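Local coordinates for hypothetical protein EF2904 (Enterococcus faecalis, PDB 2AZ4) that is of unknown function but carries two zinc ions in a metallo-beta-lactamase fold and is possibly an RNA-binding exonuclease, at residues Leu400-Thr405 / Gly416-Pro421; His182-Thr187 / Leu212-Gly217; Gly14-Gly19 / Leu406-Leu411. One frame throughout, in Å; residues are numbered along the deposited sequence.

Contact 1 of 3, residues Leu400-Thr405 / Gly416-Pro421. With ZN (zinc ion), chain D.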
loop_
_atom_site.group_PDB
_atom_site.type_symbol
_atom_site.label_atom_id
_atom_site.label_comp_id
_atom_site.label_asym_id
_atom_site.label_seq_id
_atom_site.Cartn_x
_atom_site.Cartn_y
_atom_site.Cartn_z
ATOM N N LEU A 400 17.323 -6.650 15.096
ATOM C CA LEU A 400 16.734 -6.173 13.843
ATOM C C LEU A 400 16.485 -7.354 12.916
ATOM O O LEU A 400 17.381 -8.195 12.719
ATOM C CB LEU A 400 17.698 -5.173 13.185
ATOM C CG LEU A 400 17.368 -4.102 12.122
ATOM C CD1 LEU A 400 18.157 -4.326 10.855
ATOM C CD2 LEU A 400 15.873 -3.814 11.845
ATOM N N VAL A 401 15.274 -7.422 12.341
ATOM C CA VAL A 401 14.960 -8.429 11.338
ATOM C C VAL A 401 14.564 -7.765 10.009
ATOM O O VAL A 401 13.422 -7.314 9.889
ATOM C CB VAL A 401 13.769 -9.344 11.798
ATOM C CG1 VAL A 401 13.543 -10.497 10.805
ATOM C CG2 VAL A 401 13.985 -9.865 13.176
ATOM N N PRO A 402 15.487 -7.675 9.019
ATOM C CA PRO A 402 15.028 -7.177 7.728
ATOM C C PRO A 402 13.994 -8.103 7.081
ATOM O O PRO A 402 14.131 -9.342 7.125
ATOM C CB PRO A 402 16.309 -7.138 6.887
ATOM C CG PRO A 402 17.434 -7.077 7.921
ATOM C CD PRO A 402 16.938 -7.944 9.005
ATOM N N ILE A 403 12.951 -7.480 6.527
ATOM C CA ILE A 403 11.903 -8.163 5.771
ATOM C C ILE A 403 11.507 -7.243 4.626
ATOM O O ILE A 403 11.986 -6.123 4.560
ATOM C CB ILE A 403 10.663 -8.460 6.633
ATOM C CG1 ILE A 403 10.099 -7.151 7.239
ATOM C CG2 ILE A 403 10.982 -9.542 7.660
ATOM C CD1 ILE A 403 8.760 -7.299 7.935
ATOM N N HIS A 404 10.665 -7.739 3.717
ATOM C CA HIS A 404 10.160 -6.937 2.606
ATOM C C HIS A 404 11.358 -6.284 1.891
ATOM O O HIS A 404 11.431 -5.057 1.743
ATOM C CB HIS A 404 9.165 -5.891 3.153
ATOM C CG HIS A 404 8.047 -5.548 2.222
ATOM N ND1 HIS A 404 7.293 -6.505 1.575
ATOM C CD2 HIS A 404 7.520 -4.351 1.872
ATOM C CE1 HIS A 404 6.362 -5.907 0.850
ATOM N NE2 HIS A 404 6.482 -4.599 1.014
ATOM N N THR A 405 12.299 -7.132 1.463
ATOM C CA THR A 405 13.583 -6.694 0.938
ATOM C C THR A 405 14.255 -7.803 0.093
ATOM O O THR A 405 14.117 -8.988 0.381
ATOM C CB THR A 405 14.521 -6.182 2.101
ATOM O OG1 THR A 405 15.751 -5.701 1.560
ATOM C CG2 THR A 405 14.795 -7.286 3.159
ATOM N N GLY A 416 22.645 -3.370 18.170
ATOM C CA GLY A 416 22.399 -4.711 18.700
ATOM C C GLY A 416 22.658 -5.772 17.668
ATOM O O GLY A 416 23.591 -5.661 16.871
ATOM N N GLU A 417 21.825 -6.805 17.682
ATOM C CA GLU A 417 22.009 -7.953 16.809
ATOM C C GLU A 417 21.083 -7.890 15.594
ATOM O O GLU A 417 20.249 -6.982 15.480
ATOM C CB GLU A 417 21.820 -9.264 17.591
ATOM C CG GLU A 417 23.114 -9.829 18.212
ATOM C CD GLU A 417 24.031 -10.550 17.197
ATOM O OE1 GLU A 417 23.662 -10.667 15.990
ATOM O OE2 GLU A 417 25.128 -11.011 17.620
ATOM N N ARG A 418 21.267 -8.840 14.681
ATOM C CA ARG A 418 20.465 -8.933 13.477
ATOM C C ARG A 418 20.169 -10.384 13.145
ATOM O O ARG A 418 21.025 -11.258 13.333
ATOM C CB ARG A 418 21.183 -8.272 12.305
ATOM C CG ARG A 418 20.365 -8.237 11.027
ATOM C CD ARG A 418 21.108 -7.504 9.944
ATOM N NE ARG A 418 22.251 -8.263 9.453
ATOM C CZ ARG A 418 23.074 -7.846 8.489
ATOM N NH1 ARG A 418 22.886 -6.669 7.905
ATOM N NH2 ARG A 418 24.087 -8.610 8.101
ATOM N N ILE A 419 18.950 -10.627 12.655
ATOM C CA ILE A 419 18.534 -11.933 12.151
ATOM C C ILE A 419 18.033 -11.764 10.729
ATOM O O ILE A 419 17.149 -10.939 10.476
ATOM C CB ILE A 419 17.381 -12.537 12.992
ATOM C CG1 ILE A 419 17.883 -12.930 14.381
ATOM C CG2 ILE A 419 16.764 -13.748 12.268
ATOM C CD1 ILE A 419 16.790 -13.315 15.353
ATOM N N LEU A 420 18.603 -12.534 9.809
ATOM C CA LEU A 420 18.143 -12.575 8.440
ATOM C C LEU A 420 17.294 -13.831 8.310
ATOM O O LEU A 420 17.833 -14.946 8.296
ATOM C CB LEU A 420 19.312 -12.613 7.459
ATOM C CG LEU A 420 20.356 -11.492 7.552
ATOM C CD1 LEU A 420 21.440 -11.714 6.532
ATOM C CD2 LEU A 420 19.743 -10.111 7.388
ATOM N N PRO A 421 15.958 -13.656 8.225
ATOM C CA PRO A 421 15.054 -14.803 8.314
ATOM C C PRO A 421 14.969 -15.581 7.011
ATOM O O PRO A 421 15.219 -15.041 5.926
ATOM C CB PRO A 421 13.705 -14.162 8.648
ATOM C CG PRO A 421 13.763 -12.809 8.023
ATOM C CD PRO A 421 15.230 -12.386 8.028
HETATM ZN ZN ZN D . 4.763 -3.179 0.486
HETATM O O HOH W 1 3.095 -2.073 -0.720
HETATM O O HOH W 2 5.997 -2.149 -1.215
#

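Contact 2 of 3, residues His182-Thr187 / Leu212-Gly217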
loop_
_atom_site.group_PDB
_atom_site.type_symbol
_atom_site.label_atom_id
_atom_site.label_comp_id
_atom_site.label_asym_id
_atom_site.label_seq_id
_atom_site.Cartn_x
_atom_site.Cartn_y
_atom_site.Cartn_z
ATOM N N HIS A 182 7.618 -9.721 26.449
ATOM C CA HIS A 182 8.252 -9.227 25.225
ATOM C C HIS A 182 7.543 -8.095 24.516
ATOM O O HIS A 182 6.317 -7.957 24.587
ATOM C CB HIS A 182 8.497 -10.372 24.242
ATOM C CG HIS A 182 9.275 -11.493 24.836
ATOM N ND1 HIS A 182 10.650 -11.470 24.943
ATOM C CD2 HIS A 182 8.869 -12.656 25.399
ATOM C CE1 HIS A 182 11.058 -12.582 25.527
ATOM N NE2 HIS A 182 9.999 -13.319 25.809
ATOM N N PHE A 183 8.349 -7.320 23.800
ATOM C CA PHE A 183 7.904 -6.155 23.056
ATOM C C PHE A 183 8.588 -6.226 21.703
ATOM O O PHE A 183 9.820 -6.131 21.613
ATOM C CB PHE A 183 8.320 -4.871 23.799
ATOM C CG PHE A 183 8.137 -3.595 22.995
ATOM C CD1 PHE A 183 7.058 -3.443 22.115
ATOM C CD2 PHE A 183 9.026 -2.541 23.141
ATOM C CE1 PHE A 183 6.896 -2.272 21.368
ATOM C CE2 PHE A 183 8.863 -1.352 22.414
ATOM C CZ PHE A 183 7.803 -1.213 21.528
ATOM N N ILE A 184 7.786 -6.418 20.653
ATOM C CA ILE A 184 8.295 -6.492 19.291
ATOM C C ILE A 184 7.514 -5.532 18.374
ATOM O O ILE A 184 6.445 -5.074 18.727
ATOM C CB ILE A 184 8.314 -7.939 18.764
ATOM C CG1 ILE A 184 6.897 -8.473 18.541
ATOM C CG2 ILE A 184 9.126 -8.840 19.724
ATOM C CD1 ILE A 184 6.884 -9.828 17.868
ATOM N N THR A 185 8.073 -5.220 17.214
ATOM C CA THR A 185 7.556 -4.154 16.385
ATOM C C THR A 185 7.631 -4.550 14.923
ATOM O O THR A 185 8.653 -5.057 14.473
ATOM C CB THR A 185 8.385 -2.859 16.599
ATOM O OG1 THR A 185 8.305 -2.474 17.981
ATOM C CG2 THR A 185 7.848 -1.738 15.736
ATOM N N TYR A 186 6.534 -4.309 14.200
ATOM C CA TYR A 186 6.430 -4.550 12.774
ATOM C C TYR A 186 6.206 -3.203 12.112
ATOM O O TYR A 186 5.228 -2.544 12.415
ATOM C CB TYR A 186 5.242 -5.466 12.507
ATOM C CG TYR A 186 4.924 -5.632 11.037
ATOM C CD1 TYR A 186 5.897 -6.092 10.131
ATOM C CD2 TYR A 186 3.663 -5.288 10.538
ATOM C CE1 TYR A 186 5.596 -6.248 8.768
ATOM C CE2 TYR A 186 3.355 -5.433 9.187
ATOM C CZ TYR A 186 4.319 -5.915 8.309
ATOM O OH TYR A 186 4.017 -6.072 6.977
ATOM N N THR A 187 7.112 -2.775 11.239
ATOM C CA THR A 187 7.042 -1.402 10.709
ATOM C C THR A 187 5.944 -1.195 9.670
ATOM O O THR A 187 5.494 -0.067 9.461
ATOM C CB THR A 187 8.389 -0.935 10.056
ATOM O OG1 THR A 187 8.729 -1.800 8.964
ATOM C CG2 THR A 187 9.500 -0.918 11.071
ATOM N N LEU A 212 12.542 -6.728 19.175
ATOM C CA LEU A 212 12.624 -7.286 17.850
ATOM C C LEU A 212 11.898 -6.373 16.867
ATOM O O LEU A 212 10.665 -6.250 16.912
ATOM C CB LEU A 212 12.023 -8.693 17.847
ATOM C CG LEU A 212 12.244 -9.530 16.594
ATOM C CD1 LEU A 212 13.621 -10.219 16.645
ATOM C CD2 LEU A 212 11.131 -10.558 16.512
ATOM N N LEU A 213 12.683 -5.727 16.005
ATOM C CA LEU A 213 12.178 -4.820 14.989
ATOM C C LEU A 213 12.129 -5.514 13.633
ATOM O O LEU A 213 13.169 -5.743 13.011
ATOM C CB LEU A 213 13.061 -3.566 14.906
ATOM C CG LEU A 213 12.685 -2.495 13.859
ATOM C CD1 LEU A 213 11.302 -1.999 14.153
ATOM C CD2 LEU A 213 13.667 -1.323 13.910
ATOM N N MET A 214 10.917 -5.838 13.194
ATOM C CA MET A 214 10.658 -6.420 11.884
ATOM C C MET A 214 10.408 -5.279 10.893
ATOM O O MET A 214 9.339 -4.683 10.891
ATOM C CB MET A 214 9.478 -7.413 11.949
ATOM C CG MET A 214 9.767 -8.656 12.841
ATOM S SD MET A 214 8.348 -9.618 13.421
ATOM C CE MET A 214 7.571 -8.413 14.484
ATOM N N MET A 215 11.413 -4.978 10.072
ATOM C CA MET A 215 11.450 -3.749 9.276
ATOM C C MET A 215 11.661 -3.957 7.779
ATOM O O MET A 215 12.554 -4.706 7.361
ATOM C CB MET A 215 12.532 -2.806 9.837
ATOM C CG MET A 215 12.794 -1.525 9.020
ATOM S SD MET A 215 13.843 -0.412 9.988
ATOM C CE MET A 215 13.993 0.971 8.862
ATOM N N GLU A 216 10.856 -3.252 6.977
ATOM C CA GLU A 216 10.995 -3.239 5.531
ATOM C C GLU A 216 12.358 -2.722 5.046
ATOM O O GLU A 216 13.040 -1.946 5.741
ATOM C CB GLU A 216 9.873 -2.405 4.883
ATOM C CG GLU A 216 9.960 -0.929 5.204
ATOM C CD GLU A 216 9.906 -0.066 3.961
ATOM O OE1 GLU A 216 8.888 0.628 3.773
ATOM O OE2 GLU A 216 10.883 -0.064 3.173
ATOM N N GLY A 217 12.751 -3.197 3.865
ATOM C CA GLY A 217 13.985 -2.768 3.220
ATOM C C GLY A 217 13.793 -2.641 1.726
ATOM O O GLY A 217 14.596 -3.138 0.928
#

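Contact 3 of 3, residues Gly14-Gly19 / Leu406-Leu411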
loop_
_atom_site.group_PDB
_atom_site.type_symbol
_atom_site.label_atom_id
_atom_site.label_comp_id
_atom_site.label_asym_id
_atom_site.label_seq_id
_atom_site.Cartn_x
_atom_site.Cartn_y
_atom_site.Cartn_z
ATOM N N GLY A 14 6.687 -14.303 2.389
ATOM C CA GLY A 14 7.148 -12.947 2.063
ATOM C C GLY A 14 8.634 -12.699 2.189
ATOM O O GLY A 14 9.087 -11.555 2.092
ATOM N N ILE A 15 9.404 -13.772 2.357
ATOM C CA ILE A 15 10.865 -13.672 2.551
ATOM C C ILE A 15 11.642 -13.637 1.229
ATOM O O ILE A 15 11.501 -14.518 0.386
ATOM C CB ILE A 15 11.411 -14.832 3.421
ATOM C CG1 ILE A 15 10.735 -14.870 4.799
ATOM C CG2 ILE A 15 12.988 -14.794 3.503
ATOM C CD1 ILE A 15 11.033 -13.682 5.713
ATOM N N LEU A 16 12.489 -12.627 1.078
ATOM C CA LEU A 16 13.274 -12.424 -0.157
ATOM C C LEU A 16 12.383 -12.169 -1.368
ATOM O O LEU A 16 12.609 -12.685 -2.488
ATOM C CB LEU A 16 14.298 -13.555 -0.402
ATOM C CG LEU A 16 15.738 -13.063 -0.682
ATOM C CD1 LEU A 16 15.869 -12.286 -1.983
ATOM C CD2 LEU A 16 16.312 -12.228 0.470
ATOM N N THR A 17 11.340 -11.382 -1.117
ATOM C CA THR A 17 10.430 -10.977 -2.141
ATOM C C THR A 17 9.686 -9.763 -1.600
ATOM O O THR A 17 9.489 -9.632 -0.404
ATOM C CB THR A 17 9.486 -12.143 -2.570
ATOM O OG1 THR A 17 8.693 -11.734 -3.679
ATOM C CG2 THR A 17 8.593 -12.615 -1.425
ATOM N N ILE A 18 9.344 -8.835 -2.473
ATOM C CA ILE A 18 8.659 -7.644 -2.006
ATOM C C ILE A 18 7.161 -7.881 -2.167
ATOM O O ILE A 18 6.581 -7.562 -3.198
ATOM C CB ILE A 18 9.181 -6.387 -2.732
ATOM C CG1 ILE A 18 10.704 -6.307 -2.496
ATOM C CG2 ILE A 18 8.450 -5.150 -2.223
ATOM C CD1 ILE A 18 11.365 -4.981 -2.843
ATOM N N GLY A 19 6.566 -8.510 -1.157
ATOM C CA GLY A 19 5.145 -8.796 -1.169
ATOM C C GLY A 19 4.828 -10.119 -0.523
ATOM O O GLY A 19 5.580 -11.092 -0.646
ATOM N N LEU A 406 14.928 -7.402 -0.978
ATOM C CA LEU A 406 15.750 -8.319 -1.787
ATOM C C LEU A 406 17.231 -8.329 -1.342
ATOM O O LEU A 406 18.023 -9.135 -1.846
ATOM C CB LEU A 406 15.656 -7.979 -3.281
ATOM C CG LEU A 406 14.284 -7.772 -3.928
ATOM C CD1 LEU A 406 14.413 -7.463 -5.422
ATOM C CD2 LEU A 406 13.413 -8.973 -3.711
ATOM N N LYS A 407 17.589 -7.436 -0.414
ATOM C CA LYS A 407 18.977 -7.310 0.094
ATOM C C LYS A 407 19.001 -7.074 1.603
ATOM O O LYS A 407 19.421 -6.011 2.075
ATOM C CB LYS A 407 19.730 -6.201 -0.655
ATOM C CG LYS A 407 19.720 -6.418 -2.163
ATOM C CD LYS A 407 20.445 -5.356 -2.947
ATOM C CE LYS A 407 20.536 -5.830 -4.385
ATOM N NZ LYS A 407 20.864 -4.735 -5.317
ATOM N N PRO A 408 18.544 -8.066 2.381
ATOM C CA PRO A 408 18.455 -7.866 3.818
ATOM C C PRO A 408 19.817 -7.641 4.506
ATOM O O PRO A 408 19.860 -7.040 5.578
ATOM C CB PRO A 408 17.792 -9.162 4.308
ATOM C CG PRO A 408 18.072 -10.143 3.267
ATOM C CD PRO A 408 18.093 -9.408 1.990
ATOM N N GLU A 409 20.914 -8.095 3.891
ATOM C CA GLU A 409 22.261 -7.911 4.479
ATOM C C GLU A 409 22.705 -6.459 4.469
ATOM O O GLU A 409 23.605 -6.082 5.224
ATOM C CB GLU A 409 23.310 -8.795 3.785
ATOM C CG GLU A 409 23.125 -10.266 4.115
ATOM C CD GLU A 409 24.403 -11.097 4.036
ATOM O OE1 GLU A 409 24.705 -11.603 2.930
ATOM O OE2 GLU A 409 25.074 -11.287 5.083
ATOM N N LYS A 410 22.069 -5.645 3.628
ATOM C CA LYS A 410 22.369 -4.210 3.567
ATOM C C LYS A 410 21.761 -3.419 4.735
ATOM O O LYS A 410 22.185 -2.291 5.026
ATOM C CB LYS A 410 21.941 -3.636 2.221
ATOM C CG LYS A 410 22.778 -4.136 1.054
ATOM C CD LYS A 410 22.329 -3.518 -0.288
ATOM C CE LYS A 410 22.610 -2.015 -0.367
ATOM N NZ LYS A 410 23.907 -1.680 -1.050
ATOM N N LEU A 411 20.777 -4.008 5.412
ATOM C CA LEU A 411 20.153 -3.368 6.566
ATOM C C LEU A 411 20.853 -3.743 7.879
ATOM O O LEU A 411 20.701 -4.864 8.378
ATOM C CB LEU A 411 18.644 -3.681 6.635
ATOM C CG LEU A 411 17.809 -2.585 7.307
ATOM C CD1 LEU A 411 17.805 -1.272 6.480
ATOM C CD2 LEU A 411 16.375 -3.061 7.605
#

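Contact 1 of 3, residues Leu400-Thr405 / Gly416-Pro421
The carbonyl oxygen of Leu400 accepts the shortest hydrogen bond of the pair: Ile419 N donates to Leu400 O over 2.9 Å, with an N-H...O angle of 166°. The CA of Arg418 adds a C-H...O contact to the same oxygen at 3.3 Å, and Arg418 CG lies 3.4 Å from Leu400 O, placed there by a first torsion that sets CG anti to its own backbone nitrogen (chi1 -176°). On the other side of Arg418, Leu400 N donates to Glu417 O at 3.0 Å. These two bonds flank Arg418, which makes the Leu400-Arg418 pair a parallel bridge. The Arg418 chain bends at its third torsion, and its NH1 bonds the backbone oxygens of Glu409 and Leu411. Farther along, apolar groups take over. Val401 CG1 meets Pro421 CG at 3.6 Å, the two side chains lying aslant, while a methyl of Leu420, CD2, reaches Pro402 CG at 3.8 Å. The short parallel strand 417-418 thus extends the sheet at its edge. Just past the neighbouring strand 399-403, His404 NE2 binds zinc at 2.3 Å; two waters, Asp96, His97 and Asp189 complete this half of the dinuclear zinc site of the metallo-beta-lactamase fold.

Contact 2 of 3, residues His182-Thr187 / Leu212-Gly217
Ile184 and Leu212 stand side by side on one face of the parallel pair made by strands 182-186 and 212-216, the two strands of a beta-alpha-beta unit whose crossover carries helix 197-207 in the metallo-beta-lactamase fold. Their axes run 4.7 Å apart and 2° from parallel. The fit is tightest where Ile184 CG2 presses on Leu212 CB at 3.5 Å, a tight approach for two carbons. On the same face Met214 bends at its third torsion, folding CE back between two surfaces: Ile184 CD1, 3.7 Å from it, and the carbonyl oxygen of Thr185. Val9 of strand 7-13 touches all three of Ile184, Leu212 and Met214. On the face of Thr185 and Leu213, one methyl sits in a notch: Leu213 CD1 faces the gap between Thr185 CG2 at 3.8 Å and Thr187 CG2 at 3.7 Å, the Thr187 and Leu213 side chains crossing at about a right angle. The backbone ladder beneath alternates between strands, with Met214 N to Thr185 O shortest at 2.7 Å. At its end a side chain replaces a carbonyl: Thr187 OG1, lying between its own N and carbonyl carbon (chi1 60°), accepts Glu216 N at 3.3 Å with an N-H...O angle of 161°.

Contact 3 of 3, residues Gly14-Gly19 / Leu406-Leu411
Leu16 and Leu406 bring the two backbones nearest each other, their CA atoms 5.1 Å apart, where two loops of the metallo-beta-lactamase fold meet at the surface close to the zinc site. Residues 14-19 form an irregular loop between strands 7-13 and 22-27; Leu16 sits there with positive phi (63°), which turns the chain. Residues 406-411 follow strand 399-403 and include a short 3-10 segment, 408-410, with Lys410 N bonded to Lys407 O and Leu411 N to Pro408 O. No hydrogen bond joins the loops, so the meeting rests on apolar side chains. Leu406 buries the largest area of any residue here. Its CG lies anti to its carbonyl carbon (chi1 -49°), and the branch CD2 reaches the first loop, 3.9 Å from Thr17 CA and 4.0 Å from the carbonyl oxygen of Leu16. The Ile18 side chain crosses that of Leu406 at about a right angle: Ile18 CG1 is 4.0 Å from Leu406 CD2, and the terminal methyl, Ile18 CD1, lies 4.2 Å from Leu406 CG. Ile18 also touches Phe222, and its side chain comes within about 4 Å of that of His404. The loop pair therefore borders the metal site, though neither segment supplies a ligand to it. Leu16 divides its own branches between two partners. CD1 rests against the backbone of Leu406, 3.8 Å from its carbonyl oxygen, whereas on the other branch the Leu16 side chain crosses the Pro408 ring at about a right angle, with Leu16 CD2 3.7 Å from Pro408 CD.

Contacts 1 and 2 belong to one sheet: strands 212-216 and 399-403 are neighbours in it, and Val401 N lies 2.8 Å from Leu213 O, a probable hydrogen bond. Their centres are 9 Å apart, and Ile403 CD1 packs 3.4 Å from Tyr186 CE1. Segment 406-411 continues directly from 400-405, and the segments of contacts 1 and 3 alternate along the chain; the centre of contact 3 is 9 Å from that of contact 1 and 14 Å from that of contact 2. All three approach one zinc ion. Contact 1 supplies His404, while by nearest side-chain atom Glu216 of contact 2 lies about 7 Å from the metal and Ile18 of contact 3 about 5 Å.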